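Local coordinates for aminopeptidase N family protein (Idiomarina loihiensis L2TR, PDB 4FGM) that probably acts as a zinc-dependent aminopeptidase of the M61 family, removing residues from the N-terminal end of peptides, at residues T360-Y363 with Q364-E367; V485-G488 with A489-A493; Q348-V351 with T352-S355; Y504-S508 with A509-G513. All blocks are in the same frame, centred on the assembly; numbering follows the deposited sequence.

Contact 1. Residues T360-Y363 with Q364-E367; sequences TKFY and QQNE
Thr360 and Gln364 meet through backbone and side chain on helix 358-362 and the loop after it. Thr360 O accepts from Gln364 N at 3.0 Å. The methyl CG2 of Thr360 touches the amide nitrogen NE2 of Gln364 at 3.8 Å as the two side chains cross obliquely. That amide nitrogen has its hydrogen bond with Trp359 O, one residue before the segment. Lys361 adds its carbonyl: its O lies 3.2 Å from Gln365 CB. Its side chain leans on Gln349 instead.

Phe362 starts a type I beta turn that runs to Gln365 and leads into the loop before helix 369-372. The ring of Phe362 and the side chain of Gln365 lie side by side and point the same way. Gln365 NE2 sits over the ring centre, 3.5 Å above the plane, with the amide and ring planes 86° apart. The ring reaches this place because its CG is anti to the backbone N (chi1 -164°). An alanine in place of Phe362 would take away this ring face and is likely to leave the Gln365 amide freer to turn. Phe362 also meets the Tyr376 ring. Tyr363 belongs to the pocket that holds maleic acid, and the nearest atom of its side chain is about 7 Å from the zinc ion. That side chain touches the bound maleic acid and Tyr376.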
loop_
_atom_site.group_PDB
_atom_site.type_symbol
_atom_site.label_atom_id
_atom_site.label_comp_id
_atom_site.label_asym_id
_atom_site.label_seq_id
_atom_site.Cartn_x
_atom_site.Cartn_y
_atom_site.Cartn_z
ATOM N N THR A 360 2.308 -2.396 15.158
ATOM C CA THR A 360 3.587 -2.095 15.779
ATOM C C THR A 360 4.774 -2.661 15.006
ATOM O O THR A 360 5.587 -1.917 14.451
ATOM C CB THR A 360 3.631 -2.648 17.209
ATOM O OG1 THR A 360 3.297 -4.042 17.186
ATOM C CG2 THR A 360 2.641 -1.909 18.096
ATOM N N LYS A 361 4.868 -3.983 14.972
ATOM C CA LYS A 361 5.965 -4.649 14.287
ATOM C C LYS A 361 6.164 -4.240 12.837
ATOM O O LYS A 361 7.291 -4.025 12.403
ATOM C CB LYS A 361 5.783 -6.160 14.363
ATOM C CG LYS A 361 6.036 -6.719 15.741
ATOM C CD LYS A 361 7.514 -6.745 16.067
ATOM C CE LYS A 361 7.756 -7.468 17.388
ATOM N NZ LYS A 361 9.206 -7.644 17.667
ATOM N N PHE A 362 5.080 -4.122 12.082
ATOM C CA PHE A 362 5.213 -3.764 10.678
ATOM C C PHE A 362 5.193 -2.266 10.396
ATOM O O PHE A 362 6.145 -1.737 9.840
ATOM C CB PHE A 362 4.131 -4.468 9.852
ATOM C CG PHE A 362 4.403 -4.465 8.376
ATOM C CD1 PHE A 362 3.900 -3.453 7.561
ATOM C CD2 PHE A 362 5.191 -5.461 7.803
ATOM C CE1 PHE A 362 4.176 -3.435 6.190
ATOM C CE2 PHE A 362 5.478 -5.454 6.432
ATOM C CZ PHE A 362 4.969 -4.440 5.624
ATOM N N TYR A 363 4.123 -1.580 10.783
ATOM C CA TYR A 363 4.022 -0.141 10.525
ATOM C C TYR A 363 4.979 0.743 11.322
ATOM O O TYR A 363 5.180 1.900 10.982
ATOM C CB TYR A 363 2.582 0.349 10.732
ATOM C CG TYR A 363 1.700 0.117 9.527
ATOM C CD1 TYR A 363 1.060 -1.106 9.326
ATOM C CD2 TYR A 363 1.530 1.116 8.567
ATOM C CE1 TYR A 363 0.275 -1.324 8.199
ATOM C CE2 TYR A 363 0.751 0.910 7.441
ATOM C CZ TYR A 363 0.123 -0.311 7.258
ATOM O OH TYR A 363 -0.662 -0.506 6.140
ATOM N N GLN A 364 5.556 0.206 12.386
ATOM C CA GLN A 364 6.504 0.966 13.185
ATOM C C GLN A 364 7.856 0.255 13.116
ATOM O O GLN A 364 8.688 0.389 14.011
ATOM C CB GLN A 364 6.024 1.064 14.638
ATOM C CG GLN A 364 4.751 1.884 14.821
ATOM C CD GLN A 364 4.301 1.965 16.271
ATOM O OE1 GLN A 364 5.046 2.425 17.142
ATOM N NE2 GLN A 364 3.075 1.519 16.538
ATOM N N GLN A 365 8.059 -0.504 12.040
ATOM C CA GLN A 365 9.301 -1.234 11.830
ATOM C C GLN A 365 10.452 -0.256 11.647
ATOM O O GLN A 365 10.240 0.909 11.308
ATOM C CB GLN A 365 9.205 -2.143 10.590
ATOM C CG GLN A 365 8.953 -1.416 9.255
ATOM C CD GLN A 365 8.944 -2.365 8.049
ATOM O OE1 GLN A 365 9.949 -2.517 7.357
ATOM N NE2 GLN A 365 7.806 -3.020 7.810
ATOM N N ASN A 366 11.667 -0.742 11.882
ATOM C CA ASN A 366 12.857 0.071 11.720
ATOM C C ASN A 366 13.959 -0.693 10.976
ATOM O O ASN A 366 13.683 -1.626 10.218
ATOM C CB ASN A 366 13.368 0.560 13.083
ATOM C CG ASN A 366 13.579 -0.568 14.071
ATOM O OD1 ASN A 366 14.031 -1.652 13.706
ATOM N ND2 ASN A 366 13.274 -0.310 15.335
ATOM N N GLU A 367 15.205 -0.285 11.199
ATOM C CA GLU A 367 16.348 -0.895 10.534
ATOM C C GLU A 367 16.541 -2.380 10.815
ATOM O O GLU A 367 17.152 -3.093 10.012
ATOM C CB GLU A 367 17.636 -0.140 10.900
ATOM C CG GLU A 367 18.030 -0.166 12.376
ATOM C CD GLU A 367 17.075 0.619 13.275
ATOM O OE1 GLU A 367 16.449 1.595 12.794
ATOM O OE2 GLU A 367 16.970 0.264 14.471
#

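Contact 2. Residues V485-G488 with A489-A493; sequences VNFG and AKYKA
The rings of Phe487 and Tyr491 meet obliquely, neither stacked nor edge to face. Their centroids are 5.9 Å apart and their planes stand at 83°. The touch is made by one ring carbon from each side, Phe487 CD2 and Tyr491 CE2, at 3.9 Å. The Phe487 ring also makes an edge-to-face pair with Trp563. The Phe487 and Tyr491 side chains cross at about a right angle, and both leave the backbone toward the other segment. Tyr491 CG lies between its backbone N and carbonyl carbon (chi1 58°), which puts the ring beside Phe487.

Ala489 opens the strand, and its CB lies 4.0 Å from Phe487 CB, so the root of the phenylalanine is packed as well as its ring. Gly488 makes the bend from loop to strand. Its phi of 76° is positive, a value that by itself favours glycine. No hydrogen bond joins the two segments. The bend is held from outside by Asp471, whose carboxylate accepts from the backbone N of Phe487, Gly488 and Ala489.

The contact is a buried apolar one, away from the zinc site and the maleic acid pocket. It lies where the chain enters strand 489-494, which pairs antiparallel with strand 497-503. Both strands probably belong to the PDZ-like domain of this protein. Phe487 packs on Ile520 and Ile523 of strand 519-523 and on Leu537 of helix 533-537. Tyr491 reaches Val533 of the same helix and Leu498 of strand 497-503.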
loop_
_atom_site.group_PDB
_atom_site.type_symbol
_atom_site.label_atom_id
_atom_site.label_comp_id
_atom_site.label_asym_id
_atom_site.label_seq_id
_atom_site.Cartn_x
_atom_site.Cartn_y
_atom_site.Cartn_z
ATOM N N VAL A 485 32.241 -10.433 -2.597
ATOM C CA VAL A 485 32.053 -10.118 -1.178
ATOM C C VAL A 485 31.020 -9.012 -1.014
ATOM O O VAL A 485 30.689 -8.311 -1.983
ATOM C CB VAL A 485 33.363 -9.603 -0.517
ATOM C CG1 VAL A 485 34.466 -10.620 -0.703
ATOM C CG2 VAL A 485 33.778 -8.259 -1.149
ATOM N N ASN A 486 30.463 -8.895 0.188
ATOM C CA ASN A 486 29.525 -7.813 0.470
ATOM C C ASN A 486 29.416 -7.554 1.964
ATOM O O ASN A 486 29.796 -8.381 2.792
ATOM C CB ASN A 486 28.136 -8.042 -0.158
ATOM C CG ASN A 486 27.354 -9.148 0.495
ATOM O OD1 ASN A 486 27.739 -9.688 1.525
ATOM N ND2 ASN A 486 26.229 -9.486 -0.110
ATOM N N PHE A 487 28.926 -6.378 2.310
ATOM C CA PHE A 487 28.810 -5.995 3.701
ATOM C C PHE A 487 27.809 -6.786 4.494
ATOM O O PHE A 487 27.997 -7.003 5.688
ATOM C CB PHE A 487 28.435 -4.519 3.803
ATOM C CG PHE A 487 29.556 -3.591 3.472
ATOM C CD1 PHE A 487 30.590 -3.391 4.374
ATOM C CD2 PHE A 487 29.570 -2.900 2.267
ATOM C CE1 PHE A 487 31.626 -2.518 4.075
ATOM C CE2 PHE A 487 30.603 -2.024 1.960
ATOM C CZ PHE A 487 31.628 -1.831 2.865
ATOM N N GLY A 488 26.755 -7.234 3.830
ATOM C CA GLY A 488 25.705 -7.918 4.552
ATOM C C GLY A 488 24.985 -6.755 5.224
ATOM O O GLY A 488 24.587 -6.825 6.387
ATOM N N ALA A 489 24.846 -5.666 4.470
ATOM C CA ALA A 489 24.201 -4.454 4.951
ATOM C C ALA A 489 23.808 -3.534 3.799
ATOM O O ALA A 489 24.542 -3.395 2.819
ATOM C CB ALA A 489 25.142 -3.708 5.907
ATOM N N LYS A 490 22.649 -2.900 3.914
ATOM C CA LYS A 490 22.213 -1.974 2.880
ATOM C C LYS A 490 22.788 -0.598 3.204
ATOM O O LYS A 490 23.024 -0.279 4.365
ATOM C CB LYS A 490 20.688 -1.900 2.821
ATOM C CG LYS A 490 20.024 -3.084 2.139
ATOM C CD LYS A 490 18.523 -2.883 2.064
ATOM C CE LYS A 490 18.181 -1.593 1.338
ATOM N NZ LYS A 490 16.723 -1.302 1.382
ATOM N N TYR A 491 23.020 0.214 2.178
ATOM C CA TYR A 491 23.569 1.536 2.392
ATOM C C TYR A 491 23.215 2.504 1.283
ATOM O O TYR A 491 22.817 2.104 0.187
ATOM C CB TYR A 491 25.090 1.449 2.539
ATOM C CG TYR A 491 25.812 0.838 1.358
ATOM C CD1 TYR A 491 26.150 1.606 0.240
ATOM C CD2 TYR A 491 26.144 -0.518 1.347
ATOM C CE1 TYR A 491 26.800 1.033 -0.862
ATOM C CE2 TYR A 491 26.790 -1.098 0.255
ATOM C CZ TYR A 491 27.115 -0.322 -0.842
ATOM O OH TYR A 491 27.757 -0.901 -1.914
ATOM N N LYS A 492 23.357 3.785 1.592
ATOM C CA LYS A 492 23.095 4.860 0.653
ATOM C C LYS A 492 24.447 5.532 0.411
ATOM O O LYS A 492 25.002 6.171 1.314
ATOM C CB LYS A 492 22.090 5.847 1.263
ATOM C CG LYS A 492 21.961 7.177 0.539
ATOM C CD LYS A 492 21.645 6.997 -0.929
ATOM C CE LYS A 492 21.593 8.345 -1.632
ATOM N NZ LYS A 492 21.998 8.232 -3.062
ATOM N N ALA A 493 24.978 5.367 -0.799
ATOM C CA ALA A 493 26.276 5.934 -1.165
ATOM C C ALA A 493 26.199 7.347 -1.717
ATOM O O ALA A 493 25.269 7.698 -2.432
ATOM C CB ALA A 493 26.968 5.035 -2.177
#

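Contact 3. Residues Q348-V351 with T352-S355; sequences QQSV and TESS
A capping box opens helix 351-356, with Ser350 at the N-cap and Glu353 three residues on. Ser350 OG accepts from Glu353 N at 3.2 Å. In return Ser350 N donates to Glu353 OE1, also at 3.2 Å. The carboxylate oxygen is met on its anti side, 30° out of plane. Glu353 reaches back because CG is anti to its backbone N (chi1 175°) and the chain beyond is extended. The first helical bond follows, Ser354 N to Ser350 O at 3.0 Å.

Gln349 lies along the flank of this turn. Its CG packs 3.6 Å from Glu353 CD, and the amide and carboxylate planes are 64° apart. Gln349 NE2 donates to a water at 3.1 Å, and the water donates to Glu353 OE2 at 2.9 Å. Gln349 OE1 accepts from Val374 N, while Ser354 OG bonds to Val374 O. A leucine in place of Gln349 would lose both amide links and would probably leave Val374 N and the bridging water each short of a partner.

Glu353 thus uses one oxygen for the cap and the other for the water. A weak, long ion pair to Lys447 adds to the first. A carboxylate at the N-terminal end of a helix is also likely to be favoured by the helix dipole.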
loop_
_atom_site.group_PDB
_atom_site.type_symbol
_atom_site.label_atom_id
_atom_site.label_comp_id
_atom_site.label_asym_id
_atom_site.label_seq_id
_atom_site.Cartn_x
_atom_site.Cartn_y
_atom_site.Cartn_z
ATOM N N GLN A 348 11.784 -15.659 12.559
ATOM C CA GLN A 348 11.461 -15.028 13.839
ATOM C C GLN A 348 9.975 -14.719 13.993
ATOM O O GLN A 348 9.469 -14.586 15.111
ATOM C CB GLN A 348 12.258 -13.726 13.986
ATOM C CG GLN A 348 13.707 -13.927 14.381
ATOM C CD GLN A 348 13.867 -14.128 15.875
ATOM O OE1 GLN A 348 12.901 -14.439 16.578
ATOM N NE2 GLN A 348 15.086 -13.952 16.369
ATOM N N GLN A 349 9.275 -14.625 12.869
ATOM C CA GLN A 349 7.864 -14.273 12.892
ATOM C C GLN A 349 7.067 -14.990 11.804
ATOM O O GLN A 349 7.498 -15.069 10.654
ATOM C CB GLN A 349 7.754 -12.756 12.713
ATOM C CG GLN A 349 6.368 -12.152 12.856
ATOM C CD GLN A 349 6.367 -10.663 12.538
ATOM O OE1 GLN A 349 6.637 -10.258 11.403
ATOM N NE2 GLN A 349 6.072 -9.842 13.541
ATOM N N SER A 350 5.906 -15.523 12.167
ATOM C CA SER A 350 5.065 -16.191 11.180
ATOM C C SER A 350 4.296 -15.097 10.451
ATOM O O SER A 350 4.163 -13.981 10.960
ATOM C CB SER A 350 4.088 -17.170 11.849
ATOM O OG SER A 350 3.166 -16.509 12.692
ATOM N N VAL A 351 3.798 -15.413 9.261
ATOM C CA VAL A 351 3.065 -14.440 8.463
ATOM C C VAL A 351 1.787 -13.952 9.152
ATOM O O VAL A 351 1.434 -12.770 9.057
ATOM C CB VAL A 351 2.726 -15.016 7.062
ATOM C CG1 VAL A 351 1.544 -15.968 7.149
ATOM C CG2 VAL A 351 2.448 -13.886 6.089
ATOM N N THR A 352 1.100 -14.850 9.853
ATOM C CA THR A 352 -0.126 -14.471 10.544
ATOM C C THR A 352 0.202 -13.585 11.735
ATOM O O THR A 352 -0.544 -12.660 12.062
ATOM C CB THR A 352 -0.910 -15.706 11.034
ATOM O OG1 THR A 352 -0.029 -16.596 11.734
ATOM C CG2 THR A 352 -1.541 -16.423 9.858
ATOM N N GLU A 353 1.321 -13.880 12.386
ATOM C CA GLU A 353 1.770 -13.098 13.533
ATOM C C GLU A 353 2.093 -11.675 13.065
ATOM O O GLU A 353 1.780 -10.704 13.747
ATOM C CB GLU A 353 3.006 -13.758 14.156
ATOM C CG GLU A 353 3.657 -12.980 15.279
ATOM C CD GLU A 353 4.900 -13.676 15.817
ATOM O OE1 GLU A 353 5.327 -14.689 15.209
ATOM O OE2 GLU A 353 5.450 -13.204 16.841
ATOM N N SER A 354 2.704 -11.564 11.888
ATOM C CA SER A 354 3.066 -10.268 11.322
ATOM C C SER A 354 1.820 -9.426 11.027
ATOM O O SER A 354 1.808 -8.212 11.265
ATOM C CB SER A 354 3.878 -10.463 10.035
ATOM O OG SER A 354 4.251 -9.223 9.463
ATOM N N SER A 355 0.778 -10.073 10.506
ATOM C CA SER A 355 -0.474 -9.392 10.196
ATOM C C SER A 355 -1.081 -8.873 11.495
ATOM O O SER A 355 -1.499 -7.715 11.592
ATOM C CB SER A 355 -1.448 -10.366 9.527
ATOM O OG SER A 355 -2.754 -9.822 9.412
HETATM O O HOH W 1 6.451 -10.516 16.528
#

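Contact 4. Residues Y504-S508 with A509-G513; sequences YHDES and AYHAG
Tyr510 reaches back from the first turn of helix 508-512 onto the loop before it. Its CB lies 3.2 Å from Glu507 O and near Tyr504 O. Its CG is anti to the backbone N (chi1 168°), which lays the ring over the type II turn of Tyr504 to Glu507. CG and CD1 meet Asp506 N, which stands 3.3 Å above the plane toward the rim. Farther out, Tyr510 CE2 is 3.6 Å from His505 ND1. At the tip, Tyr510 OH is 3.5 Å from His505 CE1. The His505 and Tyr510 rings are oblique, with planes at 64°, and the two side chains point the same way.

His511 places one ring face over Tyr510 CD1. Its NE2 makes two weak hydrogen bonds, to Asp506 OD1 at 3.2 Å and to Asp506 O. A water accepts from Tyr510 N at 2.7 Å and lies by Tyr504 O. Glu507 is the N-cap residue, and its O accepts from His511 N at 3.1 Å. At the far end Gly513 closes the helix in a Schellman motif.

Glu507 forms a salt bridge with Arg342, which also makes a cation-pi contact with the Tyr504 ring. The short helix probably belongs to the PDZ-like domain. It follows strand 497-503, and Ala509 and Tyr510 both pack on Val503 of it. Ala509 also touches Ala489 of strand 489-494.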
loop_
_atom_site.group_PDB
_atom_site.type_symbol
_atom_site.label_atom_id
_atom_site.label_comp_id
_atom_site.label_asym_id
_atom_site.label_seq_id
_atom_site.Cartn_x
_atom_site.Cartn_y
_atom_site.Cartn_z
ATOM N N TYR A 504 22.488 -6.809 8.366
ATOM C CA TYR A 504 21.965 -8.168 8.475
ATOM C C TYR A 504 22.695 -8.986 9.514
ATOM O O TYR A 504 23.924 -9.090 9.507
ATOM C CB TYR A 504 22.029 -8.870 7.115
ATOM C CG TYR A 504 21.096 -8.248 6.105
ATOM C CD1 TYR A 504 19.728 -8.518 6.128
ATOM C CD2 TYR A 504 21.574 -7.361 5.148
ATOM C CE1 TYR A 504 18.857 -7.916 5.215
ATOM C CE2 TYR A 504 20.719 -6.754 4.234
ATOM C CZ TYR A 504 19.362 -7.037 4.273
ATOM O OH TYR A 504 18.518 -6.438 3.370
ATOM N N HIS A 505 21.910 -9.578 10.404
ATOM C CA HIS A 505 22.432 -10.392 11.486
ATOM C C HIS A 505 23.443 -11.453 11.056
ATOM O O HIS A 505 23.267 -12.118 10.041
ATOM C CB HIS A 505 21.277 -11.072 12.207
ATOM C CG HIS A 505 21.690 -11.788 13.451
ATOM N ND1 HIS A 505 22.128 -11.124 14.573
ATOM C CD2 HIS A 505 21.747 -13.109 13.742
ATOM C CE1 HIS A 505 22.438 -12.006 15.509
ATOM N NE2 HIS A 505 22.217 -13.216 15.029
ATOM N N ASP A 506 24.500 -11.595 11.849
ATOM C CA ASP A 506 25.548 -12.588 11.621
ATOM C C ASP A 506 26.365 -12.479 10.332
ATOM O O ASP A 506 27.085 -13.408 9.982
ATOM C CB ASP A 506 24.948 -13.996 11.727
ATOM C CG ASP A 506 25.983 -15.045 12.080
ATOM O OD1 ASP A 506 26.750 -14.813 13.034
ATOM O OD2 ASP A 506 26.027 -16.100 11.415
ATOM N N GLU A 507 26.270 -11.360 9.625
ATOM C CA GLU A 507 27.049 -11.208 8.399
ATOM C C GLU A 507 28.269 -10.281 8.581
ATOM O O GLU A 507 28.556 -9.847 9.699
ATOM C CB GLU A 507 26.129 -10.767 7.254
ATOM C CG GLU A 507 25.157 -11.889 6.865
ATOM C CD GLU A 507 24.317 -11.586 5.635
ATOM O OE1 GLU A 507 24.760 -10.793 4.782
ATOM O OE2 GLU A 507 23.216 -12.166 5.512
ATOM N N SER A 508 28.986 -9.988 7.498
ATOM C CA SER A 508 30.207 -9.168 7.572
ATOM C C SER A 508 30.165 -7.869 8.386
ATOM O O SER A 508 30.928 -7.705 9.336
ATOM C CB SER A 508 30.715 -8.872 6.160
ATOM O OG SER A 508 30.994 -10.085 5.480
ATOM N N ALA A 509 29.289 -6.946 8.009
ATOM C CA ALA A 509 29.167 -5.679 8.717
ATOM C C ALA A 509 28.883 -5.929 10.192
ATOM O O ALA A 509 29.450 -5.288 11.084
ATOM C CB ALA A 509 28.047 -4.857 8.108
ATOM N N TYR A 510 27.997 -6.877 10.440
ATOM C CA TYR A 510 27.608 -7.224 11.789
ATOM C C TYR A 510 28.783 -7.598 12.688
ATOM O O TYR A 510 28.881 -7.137 13.828
ATOM C CB TYR A 510 26.603 -8.366 11.719
ATOM C CG TYR A 510 26.327 -9.016 13.037
ATOM C CD1 TYR A 510 27.073 -10.110 13.465
ATOM C CD2 TYR A 510 25.315 -8.543 13.863
ATOM C CE1 TYR A 510 26.810 -10.719 14.684
ATOM C CE2 TYR A 510 25.045 -9.139 15.081
ATOM C CZ TYR A 510 25.795 -10.231 15.487
ATOM O OH TYR A 510 25.511 -10.857 16.678
ATOM N N HIS A 511 29.682 -8.429 12.177
ATOM C CA HIS A 511 30.826 -8.863 12.973
ATOM C C HIS A 511 31.859 -7.790 13.206
ATOM O O HIS A 511 32.596 -7.835 14.189
ATOM C CB HIS A 511 31.472 -10.077 12.324
ATOM C CG HIS A 511 30.688 -11.330 12.531
ATOM N ND1 HIS A 511 30.620 -11.962 13.753
ATOM C CD2 HIS A 511 29.868 -12.016 11.702
ATOM C CE1 HIS A 511 29.788 -12.985 13.667
ATOM N NE2 HIS A 511 29.318 -13.039 12.433
ATOM N N ALA A 512 31.905 -6.820 12.300
ATOM C CA ALA A 512 32.854 -5.731 12.413
ATOM C C ALA A 512 32.364 -4.698 13.424
ATOM O O ALA A 512 33.142 -3.900 13.932
ATOM C CB ALA A 512 33.056 -5.092 11.048
ATOM N N GLY A 513 31.066 -4.724 13.716
ATOM C CA GLY A 513 30.507 -3.783 14.666
ATOM C C GLY A 513 29.899 -2.545 14.036
ATOM O O GLY A 513 29.827 -1.504 14.681
HETATM O O HOH W 2 26.209 -7.639 8.554
#

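Overall arrangement
Along the chain the order is contact 3, contact 1, contact 2, contact 4. Contacts 3 and 1 lie on the successive helices 351-356 and 358-362, in the M61 peptidase part of the chain. Their centres are 13 Å apart, and they touch through Gln349 and Lys361. Both lie near the zinc site; Tyr363 of contact 1 is in the maleic acid pocket. This pair shapes the chain there. Contacts 2 and 4, 11 Å apart between centres, tie the start of strand 489-494 to helix 508-512 in the probably PDZ-like domain. Probable backbone hydrogen bonds join Phe487 to Ala509 and Gly488 to Tyr504. Contact 4 comes within about 7 Å of both contact 1 and contact 3, nearest atoms.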